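Local coordinates for protein short chain dehydrogenase (Rhodopseudomonas palustris, PDB 3H7A) that is probably an NAD(P)-dependent oxidoreductase of the short-chain dehydrogenase family, built on a Rossmann fold, whose own substrate is not established, at residues B[103-106]-B[107-111]; B[118-121]-B[122-126]; B[222-225]-B[226-230]. One frame throughout, in Å; residues are numbered along the deposited sequence. Where two conformers were deposited one is given.

Interaction 1: B[103-106]-B[107-111]; sequences TDRV and FRKVW
Lys109 N donates to Arg105 O at 2.9 Å, nearly along the C=O axis. Val110 N reaches Val106 O in the same i to i+4 pattern. One turn earlier, Thr103 sits at the N-cap. Its OG1 accepts from Val106 N at 3.1 Å, with an N-H...O angle of 166°. The first torsion of Thr103, 61°, turns the hydroxyl back over the first turn for this bond. Thr103 O takes Phe107 N at 3.1 Å, so side chain and carbonyl together hold the start of the helix. Arg105 and Lys109 run past each other at a slant, and Arg105 NH1 touches the aliphatic Lys109 CD at 3.9 Å. Their charged ends stay apart, with Arg105 NH1 5.6 Å from Lys109 NZ. Val106 CG1 and Val110 CG2 make a loose apolar contact at 4.4 Å, on the side facing helix 153-173, where Val106 touches Ala154 and Val110 touches Ala158. Asp104 pairs with Arg123 of the second subunit, and Phe107 stacks on Phe119 of that subunit. The arrangement is an N-capped first turn of helix 104-132, one of the two long helices that form the dimer interface in classical short-chain dehydrogenases.

Interaction 2: B[118-121]-B[122-126]; sequences GFVS and GRESA
Residues 118-126 are regular helix, with Gly122 N, Arg123 N and Glu124 N each bonded at 2.9 Å to Gly118 O, Phe119 O and Val120 O in turn. Ser121 O is gripped twice. Ser125 N lies above the carbonyl plane of Ser121, 3.0 Å from Ser121 O, and Ser125 OG donates to Ser121 O from the opposite face at 2.7 Å. The first torsion of Ser125, -67°, folds the hydroxyl back along the helix to that carbonyl. Ser125 OG also bonds Thr87 OG1, which ties the helix to strand 84-89. On another side, the Arg123 chain bends at its third torsion (62°) and brings NH1 obliquely to the Phe119 ring, 3.6 Å from Phe119 CE2. The guanidinium and ring planes are 73° apart. Val120 CG1 lies beside Glu124 CG at 4.2 Å. Arg123 NE forms a salt bridge to Glu124 OE2 at 2.7 Å, on the anti lone pair, and Arg123 NH2 adds a weak bond to the same oxygen. Arg123 NH1 makes a salt bridge to Asp104 and a hydrogen bond to Thr102 O, both of the second subunit. A leucine in place of Arg123 would probably leave Glu124 OE2 and that Asp104 without their cationic partner. The guanidinium thus probably balances carboxylates from two chains, while Glu124 OE1 has a second cation in Arg127.

Interaction 3: B[222-225]-B[226-230]; sequences AYWQ and LYQQP
Backbone bonds come first: Leu226 N to Ala222 O, Tyr227 N to Tyr223 O and Gln228 N to Trp224 O are sound i to i+4 bonds, the middle one 2.8 Å long. The next, Gln229 N to Gln225 O, is weak at 3.4 Å. Among the aromatics, the Trp224 and Tyr227 rings point the same way, because each has CG anti to its backbone N (chi1 -174° and 176°). The planes are 21° apart and the rings are strongly offset, so little of one lies over the other. The six-membered ring centroid of Trp224 is 4.7 Å from that of Tyr227. Tyr227 CD2 sits over one face of the indole, near its rim, 3.4 Å from Trp224 CZ3. Gln228 makes a CH-pi contact on the same indole face, with its CG 3.8 Å from the centroid of the Trp224 five-membered ring. Its chain then bends at chi2 and lays the amide obliquely over the indole. In the apolar group, Tyr223 CD1 meets Leu226 CD1 at 4.3 Å, and both side chains pack on strand 178-185. Polar bonds tie the helix to strand 135-142: Tyr223 OH bonds Thr140 OG1, and Lys136 NZ donates to the carbonyls of Leu226, Tyr227 and Gln229. The indole is probably held largely by dispersion, with Phe27 edge-to-face and Lys26 in a cation-pi contact, while the charge of Lys136 probably offsets the carbonyl dipoles around it.

How the interactions relate
Interactions 1 and 2 follow each other on helix 104-132, with centres 21 Å apart and nearest atoms about 6 Å apart. Their closer tie runs between subunits, where interaction 1 of one chain faces interaction 2 of the other. Interaction 3 lies on helix 216-228, its centre 20 Å from that of interaction 2 and 33 Å from that of interaction 1, on the opposite side of the chain's centre from the latter. It reaches the third subunit through Gln225 and Gln229. The helices pack against the central parallel sheet, as expected for a Rossmann fold. Together the three contacts lie at two different interfaces of the four-chain assembly.

Interaction 1: B[103-106]-B[107-111]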
loop_
_atom_site.group_PDB
_atom_site.type_symbol
_atom_site.label_atom_id
_atom_site.label_comp_id
_atom_site.label_asym_id
_atom_site.label_seq_id
_atom_site.Cartn_x
_atom_site.Cartn_y
_atom_site.Cartn_z
ATOM N N THR B 103 1.419 -5.481 28.117
ATOM C CA THR B 103 0.468 -5.420 29.228
ATOM C C THR B 103 -0.740 -4.573 28.837
ATOM O O THR B 103 -0.694 -3.843 27.839
ATOM C CB THR B 103 1.136 -4.862 30.498
ATOM O OG1 THR B 103 1.613 -3.538 30.242
ATOM C CG2 THR B 103 2.338 -5.748 30.932
ATOM N N ASP B 104 -1.836 -4.726 29.584
ATOM C CA ASP B 104 -3.000 -3.852 29.456
ATOM C C ASP B 104 -2.592 -2.389 29.580
ATOM O O ASP B 104 -2.984 -1.557 28.766
ATOM C CB ASP B 104 -4.046 -4.194 30.522
ATOM C CG ASP B 104 -4.567 -5.610 30.396
ATOM O OD1 ASP B 104 -4.267 -6.250 29.373
ATOM O OD2 ASP B 104 -5.285 -6.089 31.307
ATOM N N ARG B 105 -1.780 -2.091 30.586
ATOM C CA ARG B 105 -1.276 -0.737 30.813
ATOM C C ARG B 105 -0.505 -0.170 29.619
ATOM O O ARG B 105 -0.808 0.933 29.168
ATOM C CB ARG B 105 -0.396 -0.685 32.068
ATOM C CG ARG B 105 -0.071 0.713 32.494
ATOM C CD ARG B 105 0.964 0.756 33.591
ATOM N NE ARG B 105 1.844 1.894 33.362
ATOM C CZ ARG B 105 1.692 3.096 33.907
ATOM N NH1 ARG B 105 2.549 4.063 33.603
ATOM N NH2 ARG B 105 0.698 3.328 34.759
ATOM N N VAL B 106 0.514 -0.894 29.146
ATOM C CA VAL B 106 1.333 -0.443 28.012
ATOM C C VAL B 106 0.498 -0.162 26.750
ATOM O O VAL B 106 0.634 0.903 26.154
ATOM C CB VAL B 106 2.505 -1.429 27.734
ATOM C CG1 VAL B 106 3.068 -1.275 26.313
ATOM C CG2 VAL B 106 3.603 -1.213 28.778
ATOM N N PHE B 107 -0.384 -1.087 26.383
ATOM C CA PHE B 107 -1.242 -0.917 25.215
ATOM C C PHE B 107 -2.152 0.324 25.337
ATOM O O PHE B 107 -2.209 1.123 24.398
ATOM C CB PHE B 107 -2.051 -2.192 24.929
ATOM C CG PHE B 107 -2.683 -2.238 23.530
ATOM C CD1 PHE B 107 -1.991 -2.793 22.447
ATOM C CD2 PHE B 107 -3.977 -1.743 23.306
ATOM C CE1 PHE B 107 -2.558 -2.839 21.145
ATOM C CE2 PHE B 107 -4.561 -1.799 22.035
ATOM C CZ PHE B 107 -3.845 -2.328 20.946
ATOM N N ARG B 108 -2.842 0.481 26.477
ATOM C CA ARG B 108 -3.723 1.642 26.718
ATOM C C ARG B 108 -2.954 2.967 26.704
ATOM O O ARG B 108 -3.392 3.936 26.068
ATOM C CB ARG B 108 -4.443 1.506 28.062
ATOM C CG ARG B 108 -5.964 1.649 28.007
ATOM C CD ARG B 108 -6.499 3.080 28.083
ATOM N NE ARG B 108 -7.949 3.090 27.844
ATOM C CZ ARG B 108 -8.719 4.174 27.811
ATOM N NH1 ARG B 108 -10.022 4.050 27.572
ATOM N NH2 ARG B 108 -8.197 5.378 28.010
ATOM N N LYS B 109 -1.826 3.007 27.425
ATOM C CA LYS B 109 -0.969 4.209 27.567
ATOM C C LYS B 109 -0.387 4.664 26.238
ATOM O O LYS B 109 -0.353 5.870 25.956
ATOM C CB LYS B 109 0.187 3.972 28.556
ATOM C CG LYS B 109 1.047 5.215 28.932
ATOM C CD LYS B 109 2.323 4.863 29.766
ATOM C CE LYS B 109 3.658 4.964 28.970
ATOM N NZ LYS B 109 4.070 3.747 28.173
ATOM N N VAL B 110 0.092 3.709 25.436
ATOM C CA VAL B 110 0.639 4.037 24.113
ATOM C C VAL B 110 -0.463 4.595 23.207
ATOM O O VAL B 110 -0.255 5.596 22.523
ATOM C CB VAL B 110 1.387 2.834 23.494
ATOM C CG1 VAL B 110 1.724 3.075 22.038
ATOM C CG2 VAL B 110 2.656 2.602 24.284
ATOM N N TRP B 111 -1.655 3.999 23.250
ATOM C CA TRP B 111 -2.782 4.576 22.538
ATOM C C TRP B 111 -3.167 5.996 23.016
ATOM O O TRP B 111 -3.407 6.894 22.190
ATOM C CB TRP B 111 -3.989 3.661 22.632
ATOM C CG TRP B 111 -5.211 4.258 22.001
ATOM C CD1 TRP B 111 -5.512 4.289 20.668
ATOM C CD2 TRP B 111 -6.298 4.910 22.675
ATOM N NE1 TRP B 111 -6.715 4.930 20.468
ATOM C CE2 TRP B 111 -7.223 5.312 21.680
ATOM C CE3 TRP B 111 -6.582 5.190 24.023
ATOM C CZ2 TRP B 111 -8.420 5.967 21.987
ATOM C CZ3 TRP B 111 -7.772 5.843 24.333
ATOM C CH2 TRP B 111 -8.678 6.225 23.313
#

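Interaction 2: B[118-121]-B[122-126]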
loop_
_atom_site.group_PDB
_atom_site.type_symbol
_atom_site.label_atom_id
_atom_site.label_comp_id
_atom_site.label_asym_id
_atom_site.label_seq_id
_atom_site.Cartn_x
_atom_site.Cartn_y
_atom_site.Cartn_z
ATOM N N GLY B 118 -3.565 12.630 19.562
ATOM C CA GLY B 118 -3.558 13.150 18.212
ATOM C C GLY B 118 -4.937 13.450 17.708
ATOM O O GLY B 118 -5.139 14.448 17.032
ATOM N N PHE B 119 -5.883 12.571 18.020
ATOM C CA PHE B 119 -7.281 12.802 17.665
ATOM C C PHE B 119 -7.802 14.087 18.304
ATOM O O PHE B 119 -8.474 14.876 17.643
ATOM C CB PHE B 119 -8.157 11.613 18.071
ATOM C CG PHE B 119 -9.640 11.937 18.121
ATOM C CD1 PHE B 119 -10.357 12.148 16.952
ATOM C CD2 PHE B 119 -10.300 12.025 19.340
ATOM C CE1 PHE B 119 -11.714 12.447 16.990
ATOM C CE2 PHE B 119 -11.656 12.333 19.396
ATOM C CZ PHE B 119 -12.362 12.543 18.216
ATOM N N VAL B 120 -7.487 14.293 19.580
ATOM C CA VAL B 120 -8.025 15.437 20.309
ATOM C C VAL B 120 -7.381 16.708 19.794
ATOM O O VAL B 120 -8.087 17.671 19.485
ATOM C CB VAL B 120 -7.905 15.288 21.842
ATOM C CG1 VAL B 120 -8.416 16.541 22.561
ATOM C CG2 VAL B 120 -8.698 14.052 22.312
ATOM N N SER B 121 -6.055 16.686 19.651
ATOM C CA SER B 121 -5.316 17.799 19.055
ATOM C C SER B 121 -5.810 18.155 17.669
ATOM O O SER B 121 -5.905 19.336 17.329
ATOM C CB SER B 121 -3.846 17.448 18.945
ATOM O OG SER B 121 -3.335 17.184 20.227
ATOM N N GLY B 122 -6.108 17.136 16.868
ATOM C CA GLY B 122 -6.559 17.362 15.512
ATOM C C GLY B 122 -7.933 17.997 15.493
ATOM O O GLY B 122 -8.131 19.029 14.849
ATOM N N ARG B 123 -8.871 17.371 16.202
ATOM C CA ARG B 123 -10.258 17.835 16.283
ATOM C C ARG B 123 -10.375 19.255 16.821
ATOM O O ARG B 123 -11.091 20.091 16.253
ATOM C CB ARG B 123 -11.091 16.884 17.155
ATOM C CG ARG B 123 -12.586 17.222 17.164
ATOM C CD ARG B 123 -13.322 16.506 18.292
ATOM N NE ARG B 123 -12.824 16.900 19.612
ATOM C CZ ARG B 123 -12.995 16.195 20.725
ATOM N NH1 ARG B 123 -13.659 15.043 20.693
ATOM N NH2 ARG B 123 -12.499 16.642 21.874
ATOM N N GLU B 124 -9.649 19.533 17.899
ATOM C CA GLU B 124 -9.676 20.862 18.496
ATOM C C GLU B 124 -8.965 21.912 17.649
ATOM O O GLU B 124 -9.426 23.045 17.595
ATOM C CB GLU B 124 -9.158 20.836 19.944
ATOM C CG GLU B 124 -10.030 19.992 20.890
ATOM C CD GLU B 124 -11.529 20.336 20.816
ATOM O OE1 GLU B 124 -11.896 21.519 21.018
ATOM O OE2 GLU B 124 -12.340 19.417 20.557
ATOM N N SER B 125 -7.862 21.542 16.991
ATOM C CA SER B 125 -7.223 22.428 16.022
ATOM C C SER B 125 -8.147 22.765 14.853
ATOM O O SER B 125 -8.236 23.911 14.457
ATOM C CB SER B 125 -5.934 21.817 15.500
ATOM O OG SER B 125 -4.978 21.754 16.540
ATOM N N ALA B 126 -8.838 21.756 14.319
ATOM C CA ALA B 126 -9.816 21.943 13.259
ATOM C C ALA B 126 -10.937 22.901 13.673
ATOM O O ALA B 126 -11.325 23.757 12.893
ATOM C CB ALA B 126 -10.404 20.602 12.859
#

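Interaction 3: B[222-225]-B[226-230]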
loop_
_atom_site.group_PDB
_atom_site.type_symbol
_atom_site.label_atom_id
_atom_site.label_comp_id
_atom_site.label_asym_id
_atom_site.label_seq_id
_atom_site.Cartn_x
_atom_site.Cartn_y
_atom_site.Cartn_z
ATOM N N ALA B 222 11.408 19.621 6.467
ATOM C CA ALA B 222 10.311 18.896 5.794
ATOM C C ALA B 222 8.920 19.420 6.185
ATOM O O ALA B 222 8.038 19.570 5.333
ATOM C CB ALA B 222 10.421 17.391 6.057
ATOM N N TYR B 223 8.730 19.714 7.471
ATOM C CA TYR B 223 7.482 20.317 7.908
ATOM C C TYR B 223 7.303 21.708 7.320
ATOM O O TYR B 223 6.183 22.086 6.940
ATOM C CB TYR B 223 7.411 20.365 9.423
ATOM C CG TYR B 223 6.824 19.122 10.020
ATOM C CD1 TYR B 223 5.635 18.598 9.524
ATOM C CD2 TYR B 223 7.449 18.468 11.080
ATOM C CE1 TYR B 223 5.082 17.455 10.055
ATOM C CE2 TYR B 223 6.891 17.325 11.639
ATOM C CZ TYR B 223 5.695 16.833 11.109
ATOM O OH TYR B 223 5.100 15.710 11.612
ATOM N N TRP B 224 8.406 22.458 7.227
ATOM C CA TRP B 224 8.372 23.767 6.566
ATOM C C TRP B 224 8.038 23.632 5.075
ATOM O O TRP B 224 7.236 24.402 4.543
ATOM C CB TRP B 224 9.665 24.578 6.783
ATOM C CG TRP B 224 9.529 25.988 6.210
ATOM C CD1 TRP B 224 10.184 26.503 5.129
ATOM C CD2 TRP B 224 8.641 27.024 6.668
ATOM N NE1 TRP B 224 9.771 27.801 4.892
ATOM C CE2 TRP B 224 8.826 28.141 5.823
ATOM C CE3 TRP B 224 7.718 27.120 7.722
ATOM C CZ2 TRP B 224 8.114 29.333 5.991
ATOM C CZ3 TRP B 224 7.022 28.308 7.897
ATOM C CH2 TRP B 224 7.212 29.397 7.024
ATOM N N GLN B 225 8.622 22.629 4.419
ATOM C CA GLN B 225 8.263 22.309 3.044
ATOM C C GLN B 225 6.752 22.047 2.887
ATOM O O GLN B 225 6.114 22.591 1.983
ATOM C CB GLN B 225 9.074 21.115 2.543
ATOM C CG GLN B 225 8.922 20.868 1.047
ATOM C CD GLN B 225 9.091 19.412 0.655
ATOM O OE1 GLN B 225 8.423 18.928 -0.263
ATOM N NE2 GLN B 225 9.991 18.709 1.340
ATOM N N LEU B 226 6.179 21.233 3.773
ATOM C CA LEU B 226 4.736 20.975 3.739
ATOM C C LEU B 226 3.948 22.256 3.988
ATOM O O LEU B 226 2.931 22.508 3.319
ATOM C CB LEU B 226 4.341 19.892 4.749
ATOM C CG LEU B 226 4.635 18.434 4.382
ATOM C CD1 LEU B 226 4.464 17.518 5.578
ATOM C CD2 LEU B 226 3.761 17.983 3.209
ATOM N N TYR B 227 4.425 23.072 4.931
ATOM C CA TYR B 227 3.790 24.353 5.205
ATOM C C TYR B 227 3.728 25.197 3.932
ATOM O O TYR B 227 2.695 25.776 3.630
ATOM C CB TYR B 227 4.478 25.141 6.341
ATOM C CG TYR B 227 3.834 26.510 6.507
ATOM C CD1 TYR B 227 2.629 26.650 7.175
ATOM C CD2 TYR B 227 4.391 27.642 5.920
ATOM C CE1 TYR B 227 2.011 27.877 7.283
ATOM C CE2 TYR B 227 3.785 28.874 6.040
ATOM C CZ TYR B 227 2.600 28.981 6.718
ATOM O OH TYR B 227 1.983 30.196 6.826
ATOM N N GLN B 228 4.832 25.235 3.189
ATOM C CA GLN B 228 4.960 26.094 2.012
ATOM C C GLN B 228 4.127 25.717 0.772
ATOM O O GLN B 228 3.949 26.550 -0.118
ATOM C CB GLN B 228 6.430 26.232 1.628
ATOM C CG GLN B 228 7.274 26.986 2.638
ATOM C CD GLN B 228 7.209 28.491 2.470
ATOM O OE1 GLN B 228 8.167 29.109 1.993
ATOM N NE2 GLN B 228 6.087 29.095 2.867
ATOM N N GLN B 229 3.638 24.481 0.710
ATOM C CA GLN B 229 2.879 23.996 -0.445
ATOM C C GLN B 229 1.582 24.766 -0.675
ATOM O O GLN B 229 0.786 24.918 0.253
ATOM C CB GLN B 229 2.525 22.522 -0.281
ATOM C CG GLN B 229 3.699 21.586 -0.301
ATOM C CD GLN B 229 3.268 20.146 -0.235
ATOM O OE1 GLN B 229 2.206 19.833 0.289
ATOM N NE2 GLN B 229 4.091 19.256 -0.779
ATOM N N PRO B 230 1.348 25.223 -1.922
ATOM C CA PRO B 230 0.079 25.886 -2.259
ATOM C C PRO B 230 -1.045 24.867 -2.412
ATOM O O PRO B 230 -0.762 23.694 -2.672
ATOM C CB PRO B 230 0.381 26.558 -3.602
ATOM C CG PRO B 230 1.457 25.727 -4.220
ATOM C CD PRO B 230 2.254 25.127 -3.085
#